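Local coordinates for phosphate-binding protein PstS (Borrelia burgdorferi, PDB 4N13) that binds inorganic phosphate with micromolar affinity and serves as the solute-binding component of the PstSACB ABC importer, at residues E11-V22 against N38-S49; K59-S67 against E235-M246. All coordinates share one frame; numbering follows the deposited sequence.

Contact 1. Residues E11-V22 against N38-S49; sequences EKIVSIGGSTTV and NNTKVTYDAQGS. With SO4 (sulfate ion), chain D.
Parallel strands 12-18 and 40-45 belong to a right-handed beta-alpha-beta crossover whose C-terminal loops hold a sulfate ion, probably from the crystallisation liquor. Backbone hydrogen bonds alternate from Lys12 N to Asn39 O (3.0 Å) up to Gly18 N on Asp45 O. Beta-branched residues suit this extended backbone: Ile16 sets CD1 against Val42 CG1 (3.5 Å) and CG2 at the edge of the Tyr44 ring. With CG anti to the backbone N (chi1 -169°), that ring runs along the partner strand, and Tyr44 OH donates to Ser19 O at 2.7 Å, linking strand 40-45 to the loop of Ser19 and Thr20. At phi 149° and psi -149°, a CB on residue 18 would press on the preceding carbonyl oxygen, hence Gly18. On the face of Ser15 and Thr43, one water joins both hydroxyls and Ile16 O. The sulfate stands where phosphate is expected by similarity: Ser19 OG donates to O4 (2.7 Å), Thr20 N to O1, and Ser49 N and OG both to O3. Small hydroxyls and N-H groups fit a compact oxyanion. Helix 23-36 covers Val42 and Tyr44, helix 237-246 packs on Val14 and Ile16, and strand 63-66 continues the sheet beside strand 12-18.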
loop_
_atom_site.group_PDB
_atom_site.type_symbol
_atom_site.label_atom_id
_atom_site.label_comp_id
_atom_site.label_asym_id
_atom_site.label_seq_id
_atom_site.Cartn_x
_atom_site.Cartn_y
_atom_site.Cartn_z
ATOM N N GLU A 11 -11.866 32.790 10.392
ATOM C CA GLU A 11 -11.750 31.351 10.139
ATOM C C GLU A 11 -10.470 31.038 9.354
ATOM O O GLU A 11 -10.112 31.755 8.425
ATOM C CB GLU A 11 -12.969 30.867 9.348
ATOM C CG GLU A 11 -13.108 29.353 9.208
ATOM C CD GLU A 11 -13.770 28.714 10.406
ATOM O OE1 GLU A 11 -14.188 29.455 11.322
ATOM O OE2 GLU A 11 -13.865 27.467 10.437
ATOM N N LYS A 12 -9.794 29.953 9.712
ATOM C CA LYS A 12 -8.612 29.516 8.988
ATOM C C LYS A 12 -9.001 28.495 7.926
ATOM O O LYS A 12 -10.011 27.806 8.066
ATOM C CB LYS A 12 -7.608 28.900 9.942
ATOM C CG LYS A 12 -7.240 29.801 11.105
ATOM C CD LYS A 12 -6.382 30.968 10.661
ATOM C CE LYS A 12 -6.216 31.959 11.805
ATOM N NZ LYS A 12 -5.054 32.864 11.631
ATOM N N ILE A 13 -8.209 28.403 6.864
ATOM C CA ILE A 13 -8.491 27.472 5.783
ATOM C C ILE A 13 -7.281 26.588 5.524
ATOM O O ILE A 13 -6.168 27.076 5.363
ATOM C CB ILE A 13 -8.878 28.227 4.498
ATOM C CG1 ILE A 13 -10.170 29.029 4.745
ATOM C CG2 ILE A 13 -9.059 27.258 3.341
ATOM C CD1 ILE A 13 -10.600 29.902 3.599
ATOM N N VAL A 14 -7.507 25.280 5.498
ATOM C CA VAL A 14 -6.471 24.322 5.189
ATOM C C VAL A 14 -6.954 23.452 4.034
ATOM O O VAL A 14 -7.766 22.529 4.219
ATOM C CB VAL A 14 -6.110 23.457 6.415
ATOM C CG1 VAL A 14 -5.082 22.373 6.042
ATOM C CG2 VAL A 14 -5.608 24.340 7.544
ATOM N N SER A 15 -6.455 23.755 2.840
ATOM C CA SER A 15 -6.807 23.001 1.640
ATOM C C SER A 15 -5.798 21.858 1.459
ATOM O O SER A 15 -4.591 22.103 1.416
ATOM C CB SER A 15 -6.818 23.919 0.418
ATOM O OG SER A 15 -7.336 23.233 -0.700
ATOM N N ILE A 16 -6.303 20.627 1.364
ATOM C CA ILE A 16 -5.473 19.437 1.254
ATOM C C ILE A 16 -5.781 18.751 -0.080
ATOM O O ILE A 16 -6.917 18.744 -0.539
ATOM C CB ILE A 16 -5.759 18.490 2.420
ATOM C CG1 ILE A 16 -5.695 19.244 3.749
ATOM C CG2 ILE A 16 -4.827 17.284 2.404
ATOM C CD1 ILE A 16 -5.923 18.380 4.969
ATOM N N GLY A 17 -4.758 18.182 -0.698
ATOM C CA GLY A 17 -4.933 17.429 -1.928
ATOM C C GLY A 17 -4.101 16.170 -1.889
ATOM O O GLY A 17 -3.224 16.033 -1.053
ATOM N N GLY A 18 -4.369 15.234 -2.789
ATOM C CA GLY A 18 -3.532 14.064 -2.883
ATOM C C GLY A 18 -4.222 12.801 -3.343
ATOM O O GLY A 18 -5.177 12.830 -4.134
ATOM N N SER A 19 -3.701 11.686 -2.838
ATOM C CA SER A 19 -4.098 10.357 -3.254
ATOM C C SER A 19 -5.608 10.135 -3.213
ATOM O O SER A 19 -6.270 10.470 -2.249
ATOM C CB SER A 19 -3.432 9.373 -2.301
ATOM O OG SER A 19 -3.837 8.050 -2.597
ATOM N N THR A 20 -6.138 9.454 -4.223
ATOM C CA THR A 20 -7.549 9.099 -4.223
ATOM C C THR A 20 -7.866 7.995 -3.213
ATOM O O THR A 20 -8.981 7.905 -2.693
ATOM C CB THR A 20 -7.982 8.687 -5.638
ATOM O OG1 THR A 20 -7.201 7.565 -6.080
ATOM C CG2 THR A 20 -7.760 9.843 -6.594
ATOM N N THR A 21 -6.873 7.187 -2.891
ATOM C CA THR A 21 -7.106 5.987 -2.114
ATOM C C THR A 21 -7.554 6.287 -0.682
ATOM O O THR A 21 -8.088 5.434 -0.021
ATOM C CB THR A 21 -5.836 5.098 -2.084
ATOM O OG1 THR A 21 -4.813 5.726 -1.298
ATOM C CG2 THR A 21 -5.315 4.827 -3.505
ATOM N N VAL A 22 -7.343 7.513 -0.214
ATOM C CA VAL A 22 -7.628 7.846 1.183
ATOM C C VAL A 22 -8.733 8.873 1.349
ATOM O O VAL A 22 -8.972 9.359 2.460
ATOM C CB VAL A 22 -6.384 8.354 1.909
ATOM C CG1 VAL A 22 -5.349 7.241 2.005
ATOM C CG2 VAL A 22 -5.813 9.574 1.210
ATOM N N ASN A 38 -13.966 24.046 15.348
ATOM C CA ASN A 38 -14.803 24.474 14.230
ATOM C C ASN A 38 -14.360 25.808 13.638
ATOM O O ASN A 38 -15.060 26.391 12.807
ATOM C CB ASN A 38 -16.283 24.537 14.633
ATOM C CG ASN A 38 -16.538 25.498 15.779
ATOM O OD1 ASN A 38 -15.746 26.400 16.045
ATOM N ND2 ASN A 38 -17.655 25.301 16.473
ATOM N N ASN A 39 -13.179 26.268 14.033
ATOM C CA ASN A 39 -12.634 27.522 13.514
ATOM C C ASN A 39 -11.666 27.336 12.338
ATOM O O ASN A 39 -11.118 28.314 11.820
ATOM C CB ASN A 39 -11.914 28.283 14.625
ATOM C CG ASN A 39 -11.405 29.635 14.172
ATOM O OD1 ASN A 39 -12.190 30.527 13.849
ATOM N ND2 ASN A 39 -10.081 29.797 14.146
ATOM N N THR A 40 -11.462 26.095 11.908
ATOM C CA THR A 40 -10.703 25.819 10.700
ATOM C C THR A 40 -11.589 25.105 9.708
ATOM O O THR A 40 -12.321 24.180 10.058
ATOM C CB THR A 40 -9.464 24.951 10.990
ATOM O OG1 THR A 40 -8.606 25.677 11.866
ATOM C CG2 THR A 40 -8.671 24.658 9.730
ATOM N N LYS A 41 -11.522 25.545 8.463
ATOM C CA LYS A 41 -12.176 24.882 7.355
ATOM C C LYS A 41 -11.123 24.059 6.651
ATOM O O LYS A 41 -10.160 24.601 6.148
ATOM C CB LYS A 41 -12.732 25.917 6.382
ATOM C CG LYS A 41 -13.264 25.333 5.087
ATOM C CD LYS A 41 -14.398 24.393 5.352
ATOM C CE LYS A 41 -15.247 24.153 4.131
ATOM N NZ LYS A 41 -16.319 23.181 4.476
ATOM N N VAL A 42 -11.301 22.753 6.643
ATOM C CA VAL A 42 -10.372 21.821 5.995
ATOM C C VAL A 42 -11.112 21.145 4.854
ATOM O O VAL A 42 -12.271 20.763 5.016
ATOM C CB VAL A 42 -9.866 20.746 6.974
ATOM C CG1 VAL A 42 -8.780 19.921 6.329
ATOM C CG2 VAL A 42 -9.374 21.389 8.261
ATOM N N THR A 43 -10.472 21.033 3.700
ATOM C CA THR A 43 -11.061 20.343 2.559
ATOM C C THR A 43 -10.049 19.358 1.984
ATOM O O THR A 43 -8.832 19.522 2.168
ATOM C CB THR A 43 -11.513 21.336 1.452
ATOM O OG1 THR A 43 -10.385 22.051 0.945
ATOM C CG2 THR A 43 -12.523 22.345 1.962
ATOM N N TYR A 44 -10.541 18.334 1.299
ATOM C CA TYR A 44 -9.693 17.353 0.615
ATOM C C TYR A 44 -10.129 17.197 -0.827
ATOM O O TYR A 44 -11.292 16.902 -1.085
ATOM C CB TYR A 44 -9.739 15.986 1.330
ATOM C CG TYR A 44 -8.681 15.037 0.800
ATOM C CD1 TYR A 44 -7.342 15.370 0.886
ATOM C CD2 TYR A 44 -9.013 13.832 0.191
ATOM C CE1 TYR A 44 -6.352 14.546 0.394
ATOM C CE2 TYR A 44 -8.012 12.996 -0.310
ATOM C CZ TYR A 44 -6.682 13.366 -0.202
ATOM O OH TYR A 44 -5.666 12.576 -0.686
ATOM N N ASP A 45 -9.202 17.418 -1.755
ATOM C CA ASP A 45 -9.468 17.251 -3.179
ATOM C C ASP A 45 -8.517 16.186 -3.684
ATOM O O ASP A 45 -7.318 16.371 -3.676
ATOM C CB ASP A 45 -9.279 18.559 -3.953
ATOM C CG ASP A 45 -9.953 18.524 -5.323
ATOM O OD1 ASP A 45 -10.272 17.423 -5.793
ATOM O OD2 ASP A 45 -10.138 19.585 -5.956
ATOM N N ALA A 46 -9.054 15.059 -4.127
ATOM C CA ALA A 46 -8.233 13.891 -4.415
ATOM C C ALA A 46 -8.081 13.625 -5.916
ATOM O O ALA A 46 -8.866 12.880 -6.510
ATOM C CB ALA A 46 -8.812 12.680 -3.723
ATOM N N GLN A 47 -7.057 14.226 -6.519
ATOM C CA GLN A 47 -6.738 13.988 -7.928
ATOM C C GLN A 47 -5.432 13.205 -8.104
ATOM O O GLN A 47 -4.938 13.066 -9.218
ATOM C CB GLN A 47 -6.640 15.305 -8.728
ATOM C CG GLN A 47 -7.847 16.251 -8.647
ATOM C CD GLN A 47 -9.161 15.594 -8.982
ATOM O OE1 GLN A 47 -9.292 14.933 -10.004
ATOM N NE2 GLN A 47 -10.154 15.775 -8.110
ATOM N N GLY A 48 -4.868 12.698 -7.012
ATOM C CA GLY A 48 -3.660 11.892 -7.087
ATOM C C GLY A 48 -2.477 12.413 -6.279
ATOM O O GLY A 48 -2.386 13.607 -5.981
ATOM N N SER A 49 -1.547 11.524 -5.925
ATOM C CA SER A 49 -0.402 11.926 -5.098
ATOM C C SER A 49 0.453 12.996 -5.761
ATOM O O SER A 49 0.792 14.000 -5.148
ATOM C CB SER A 49 0.470 10.717 -4.795
ATOM O OG SER A 49 -0.238 9.747 -4.017
HETATM S S SO4 D . -2.580 7.832 -6.071
HETATM O O1 SO4 D . -3.839 8.538 -6.135
HETATM O O2 SO4 D . -2.652 6.749 -7.076
HETATM O O3 SO4 D . -1.396 8.667 -6.268
HETATM O O4 SO4 D . -2.394 7.231 -4.765
HETATM O O HOH W 1 -8.782 20.802 -0.892
#

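Contact 2. Residues K59-S67 against E235-M246; sequences KIYKIAISS and EDKSVTQFIDFM. With SO4 (sulfate ion), chain D.
Lys62 and Asp236, the latter at the N-cap position just before helix 237-246, make the polar part of this contact. Lys62 NZ forms a salt bridge with Asp236 OD2 (3.1 Å), meeting that oxygen nearly in line with its C-O bond. Beyond CG the lysine is fully extended (chi2 -177°), and its chain and the Asp236 side chain cross at about a right angle. NZ is held more closely by the backbone oxygen of Ile13, so the ammonium is shared between a carbonyl and a carboxylate. A long lysine suits the place, since its methylenes can lie on apolar neighbours while its end reaches charge. Glu235 joins through solvent: one water donates to both Glu235 OE1 and Lys62 O, at 2.8 Å each.

The apolar part runs from the lysine stem into the core. Val239 divides its two methyls, CG2 lying against Lys62 CD (3.8 Å) and CG1 against Ile63 CG1 (3.9 Å). Ile63 lies alongside Val239 and Ile243, pointing the contrary way, and its CD1 rests 3.9 Å from Ile243 CG1 and near the edge of the Phe242 ring. Farther along, Ile65 CD1 and Met246 CE meet tip to tip at 3.9 Å. The branched isoleucines of the strand pack against the helix, while flexible Met246 bends at its last torsion (chi3 71°) to bring its methyl to Ile65.

Helix 237-246 thus covers one face of the sheet, its axis 11.3 Å from that of strand 63-66. Phe242 and Met246 also touch Met29 of helix 23-36, while Ile63 and Ile243 share Ile228 of strand 223-230.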
loop_
_atom_site.group_PDB
_atom_site.type_symbol
_atom_site.label_atom_id
_atom_site.label_comp_id
_atom_site.label_asym_id
_atom_site.label_seq_id
_atom_site.Cartn_x
_atom_site.Cartn_y
_atom_site.Cartn_z
ATOM N N LYS A 59 1.126 26.337 -4.035
ATOM C CA LYS A 59 0.329 27.078 -3.044
ATOM C C LYS A 59 -1.162 26.914 -3.247
ATOM O O LYS A 59 -1.945 27.702 -2.737
ATOM C CB LYS A 59 0.682 28.574 -3.040
ATOM C CG LYS A 59 2.143 28.848 -2.994
ATOM C CD LYS A 59 2.800 28.184 -1.819
ATOM C CE LYS A 59 4.235 28.659 -1.654
ATOM N NZ LYS A 59 4.882 28.112 -0.431
ATOM N N ILE A 60 -1.560 25.874 -3.962
ATOM C CA ILE A 60 -2.964 25.508 -4.047
ATOM C C ILE A 60 -3.414 24.711 -2.815
ATOM O O ILE A 60 -4.542 24.865 -2.360
ATOM C CB ILE A 60 -3.213 24.712 -5.346
ATOM C CG1 ILE A 60 -2.757 25.542 -6.553
ATOM C CG2 ILE A 60 -4.678 24.299 -5.485
ATOM C CD1 ILE A 60 -3.350 26.908 -6.606
ATOM N N TYR A 61 -2.520 23.874 -2.293
ATOM C CA TYR A 61 -2.771 23.109 -1.074
ATOM C C TYR A 61 -1.732 23.500 -0.026
ATOM O O TYR A 61 -0.592 23.838 -0.380
ATOM C CB TYR A 61 -2.644 21.609 -1.354
ATOM C CG TYR A 61 -3.577 21.128 -2.441
ATOM C CD1 TYR A 61 -4.932 21.402 -2.386
ATOM C CD2 TYR A 61 -3.101 20.429 -3.532
ATOM C CE1 TYR A 61 -5.791 20.975 -3.369
ATOM C CE2 TYR A 61 -3.965 19.994 -4.542
ATOM C CZ TYR A 61 -5.314 20.294 -4.451
ATOM O OH TYR A 61 -6.201 19.889 -5.425
ATOM N N LYS A 62 -2.107 23.420 1.254
ATOM C CA LYS A 62 -1.158 23.543 2.361
ATOM C C LYS A 62 -0.617 22.191 2.831
ATOM O O LYS A 62 0.396 22.131 3.521
ATOM C CB LYS A 62 -1.807 24.264 3.535
ATOM C CG LYS A 62 -1.999 25.741 3.301
ATOM C CD LYS A 62 -2.571 26.409 4.540
ATOM C CE LYS A 62 -2.936 27.858 4.290
ATOM N NZ LYS A 62 -3.709 28.402 5.428
ATOM N N ILE A 63 -1.310 21.107 2.479
ATOM C CA ILE A 63 -0.881 19.757 2.817
ATOM C C ILE A 63 -1.157 18.908 1.589
ATOM O O ILE A 63 -2.216 19.047 0.976
ATOM C CB ILE A 63 -1.678 19.153 4.009
ATOM C CG1 ILE A 63 -1.564 20.040 5.258
ATOM C CG2 ILE A 63 -1.245 17.724 4.285
ATOM C CD1 ILE A 63 -2.493 19.631 6.389
ATOM N N ALA A 64 -0.245 17.995 1.264
ATOM C CA ALA A 64 -0.502 16.953 0.269
ATOM C C ALA A 64 -0.456 15.597 0.950
ATOM O O ALA A 64 0.334 15.382 1.867
ATOM C CB ALA A 64 0.525 16.999 -0.849
ATOM N N ILE A 65 -1.306 14.689 0.492
ATOM C CA ILE A 65 -1.301 13.321 0.986
ATOM C C ILE A 65 -0.828 12.420 -0.149
ATOM O O ILE A 65 -1.428 12.423 -1.224
ATOM C CB ILE A 65 -2.687 12.863 1.442
ATOM C CG1 ILE A 65 -3.257 13.835 2.467
ATOM C CG2 ILE A 65 -2.590 11.451 1.983
ATOM C CD1 ILE A 65 -2.466 13.894 3.767
ATOM N N SER A 66 0.256 11.666 0.080
ATOM C CA SER A 66 0.843 10.852 -0.975
ATOM C C SER A 66 0.943 9.391 -0.579
ATOM O O SER A 66 1.204 9.065 0.574
ATOM C CB SER A 66 2.241 11.374 -1.313
ATOM O OG SER A 66 2.830 10.608 -2.346
ATOM N N SER A 67 0.706 8.519 -1.552
ATOM C CA SER A 67 0.916 7.083 -1.407
ATOM C C SER A 67 2.243 6.627 -2.003
ATOM O O SER A 67 2.510 5.438 -2.067
ATOM C CB SER A 67 -0.231 6.318 -2.059
ATOM O OG SER A 67 -0.348 6.685 -3.420
ATOM N N GLU A 235 4.997 25.654 9.801
ATOM C CA GLU A 235 3.645 25.621 9.280
ATOM C C GLU A 235 2.731 26.571 10.044
ATOM O O GLU A 235 2.974 26.908 11.204
ATOM C CB GLU A 235 3.078 24.197 9.344
ATOM C CG GLU A 235 3.930 23.145 8.630
ATOM C CD GLU A 235 4.156 23.433 7.151
ATOM O OE1 GLU A 235 3.227 23.902 6.473
ATOM O OE2 GLU A 235 5.278 23.188 6.668
ATOM N N ASP A 236 1.678 27.002 9.369
ATOM C CA ASP A 236 0.575 27.661 10.030
ATOM C C ASP A 236 0.107 26.772 11.184
ATOM O O ASP A 236 0.103 25.540 11.080
ATOM C CB ASP A 236 -0.596 27.837 9.054
ATOM C CG ASP A 236 -0.288 28.764 7.913
ATOM O OD1 ASP A 236 0.668 29.563 8.022
ATOM O OD2 ASP A 236 -1.034 28.697 6.912
ATOM N N LYS A 237 -0.313 27.392 12.275
ATOM C CA LYS A 237 -0.856 26.650 13.397
ATOM C C LYS A 237 -2.023 25.757 12.962
ATOM O O LYS A 237 -2.163 24.645 13.463
ATOM C CB LYS A 237 -1.315 27.609 14.503
ATOM C CG LYS A 237 -1.827 26.887 15.720
ATOM C CD LYS A 237 -2.123 27.810 16.874
ATOM C CE LYS A 237 -2.566 27.000 18.082
ATOM N NZ LYS A 237 -2.740 27.827 19.300
ATOM N N SER A 238 -2.853 26.242 12.042
ATOM C CA SER A 238 -4.020 25.493 11.617
ATOM C C SER A 238 -3.612 24.175 10.968
ATOM O O SER A 238 -4.289 23.160 11.123
ATOM C CB SER A 238 -4.829 26.332 10.636
ATOM O OG SER A 238 -4.037 26.697 9.508
ATOM N N VAL A 239 -2.495 24.197 10.257
ATOM C CA VAL A 239 -1.947 23.014 9.601
ATOM C C VAL A 239 -1.363 22.060 10.659
ATOM O O VAL A 239 -1.654 20.853 10.666
ATOM C CB VAL A 239 -0.873 23.443 8.584
ATOM C CG1 VAL A 239 -0.022 22.266 8.127
ATOM C CG2 VAL A 239 -1.530 24.153 7.431
ATOM N N THR A 240 -0.561 22.594 11.576
ATOM C CA THR A 240 -0.022 21.773 12.655
ATOM C C THR A 240 -1.133 21.095 13.445
ATOM O O THR A 240 -1.043 19.916 13.775
ATOM C CB THR A 240 0.805 22.656 13.574
ATOM O OG1 THR A 240 1.836 23.240 12.789
ATOM C CG2 THR A 240 1.409 21.871 14.721
ATOM N N GLN A 241 -2.192 21.823 13.743
ATOM C CA GLN A 241 -3.304 21.244 14.479
ATOM C C GLN A 241 -3.948 20.080 13.734
ATOM O O GLN A 241 -4.245 19.053 14.316
ATOM C CB GLN A 241 -4.373 22.297 14.725
ATOM C CG GLN A 241 -3.995 23.364 15.758
ATOM C CD GLN A 241 -5.043 24.460 15.842
ATOM O OE1 GLN A 241 -5.551 24.924 14.825
ATOM N NE2 GLN A 241 -5.368 24.875 17.045
ATOM N N PHE A 242 -4.213 20.249 12.454
ATOM C CA PHE A 242 -4.874 19.175 11.728
ATOM C C PHE A 242 -3.969 17.946 11.614
ATOM O O PHE A 242 -4.430 16.828 11.768
ATOM C CB PHE A 242 -5.379 19.611 10.343
ATOM C CG PHE A 242 -6.220 18.563 9.685
ATOM C CD1 PHE A 242 -7.472 18.281 10.198
ATOM C CD2 PHE A 242 -5.762 17.808 8.617
ATOM C CE1 PHE A 242 -8.249 17.304 9.661
ATOM C CE2 PHE A 242 -6.558 16.825 8.057
ATOM C CZ PHE A 242 -7.804 16.587 8.585
ATOM N N ILE A 243 -2.687 18.150 11.333
ATOM C CA ILE A 243 -1.745 17.041 11.258
ATOM C C ILE A 243 -1.662 16.310 12.596
ATOM O O ILE A 243 -1.627 15.072 12.637
ATOM C CB ILE A 243 -0.367 17.534 10.782
ATOM C CG1 ILE A 243 -0.504 18.051 9.350
ATOM C CG2 ILE A 243 0.673 16.431 10.947
ATOM C CD1 ILE A 243 0.745 18.664 8.778
ATOM N N ASP A 244 -1.662 17.067 13.685
ATOM C CA ASP A 244 -1.668 16.475 15.019
ATOM C C ASP A 244 -2.910 15.612 15.231
ATOM O O ASP A 244 -2.836 14.537 15.835
ATOM C CB ASP A 244 -1.595 17.578 16.065
ATOM C CG ASP A 244 -1.680 17.053 17.470
ATOM O OD1 ASP A 244 -0.725 16.390 17.912
ATOM O OD2 ASP A 244 -2.712 17.295 18.124
ATOM N N PHE A 245 -4.050 16.014 14.680
ATOM C CA PHE A 245 -5.245 15.177 14.753
ATOM C C PHE A 245 -5.100 13.910 13.908
ATOM O O PHE A 245 -5.475 12.815 14.333
ATOM C CB PHE A 245 -6.491 15.960 14.333
ATOM C CG PHE A 245 -7.740 15.121 14.355
ATOM C CD1 PHE A 245 -8.377 14.830 15.559
ATOM C CD2 PHE A 245 -8.257 14.586 13.193
ATOM C CE1 PHE A 245 -9.508 14.041 15.588
ATOM C CE2 PHE A 245 -9.387 13.789 13.229
ATOM C CZ PHE A 245 -10.013 13.521 14.430
ATOM N N MET A 246 -4.541 14.038 12.709
ATOM C CA MET A 246 -4.359 12.893 11.813
ATOM C C MET A 246 -3.553 11.767 12.461
ATOM O O MET A 246 -3.807 10.588 12.199
ATOM C CB MET A 246 -3.681 13.316 10.509
ATOM C CG MET A 246 -4.550 14.200 9.609
ATOM S SD MET A 246 -3.741 14.543 8.030
ATOM C CE MET A 246 -3.873 12.894 7.270
HETATM S S SO4 D . -2.580 7.832 -6.071
HETATM O O1 SO4 D . -3.839 8.538 -6.135
HETATM O O2 SO4 D . -2.652 6.749 -7.076
HETATM O O3 SO4 D . -1.396 8.667 -6.268
HETATM O O4 SO4 D . -2.394 7.231 -4.765
HETATM O O HOH W 2 2.858 23.341 3.756
#

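How the contacts relate
Contacts 1 and 2 adjoin in one sheet, where strand 12-18 of contact 1 pairs in parallel with strand 63-66 of contact 2; their centres lie about 8 Å apart. Two probable hydrogen bonds join them, Lys62 NZ with Ile13 O and Ile65 N with Gly17 O, both 2.8 Å. They meet again at the sulfate, where Ser67 OG, in one of two modelled conformers, makes a short contact with sulfate O4, and Ser49 OG also accepts from Ser67 N. Contact 1 thus supplies most of the hydrogen bonds to the anion from this lobe, whereas contact 2 places a helix behind the strand that leads to Ser67.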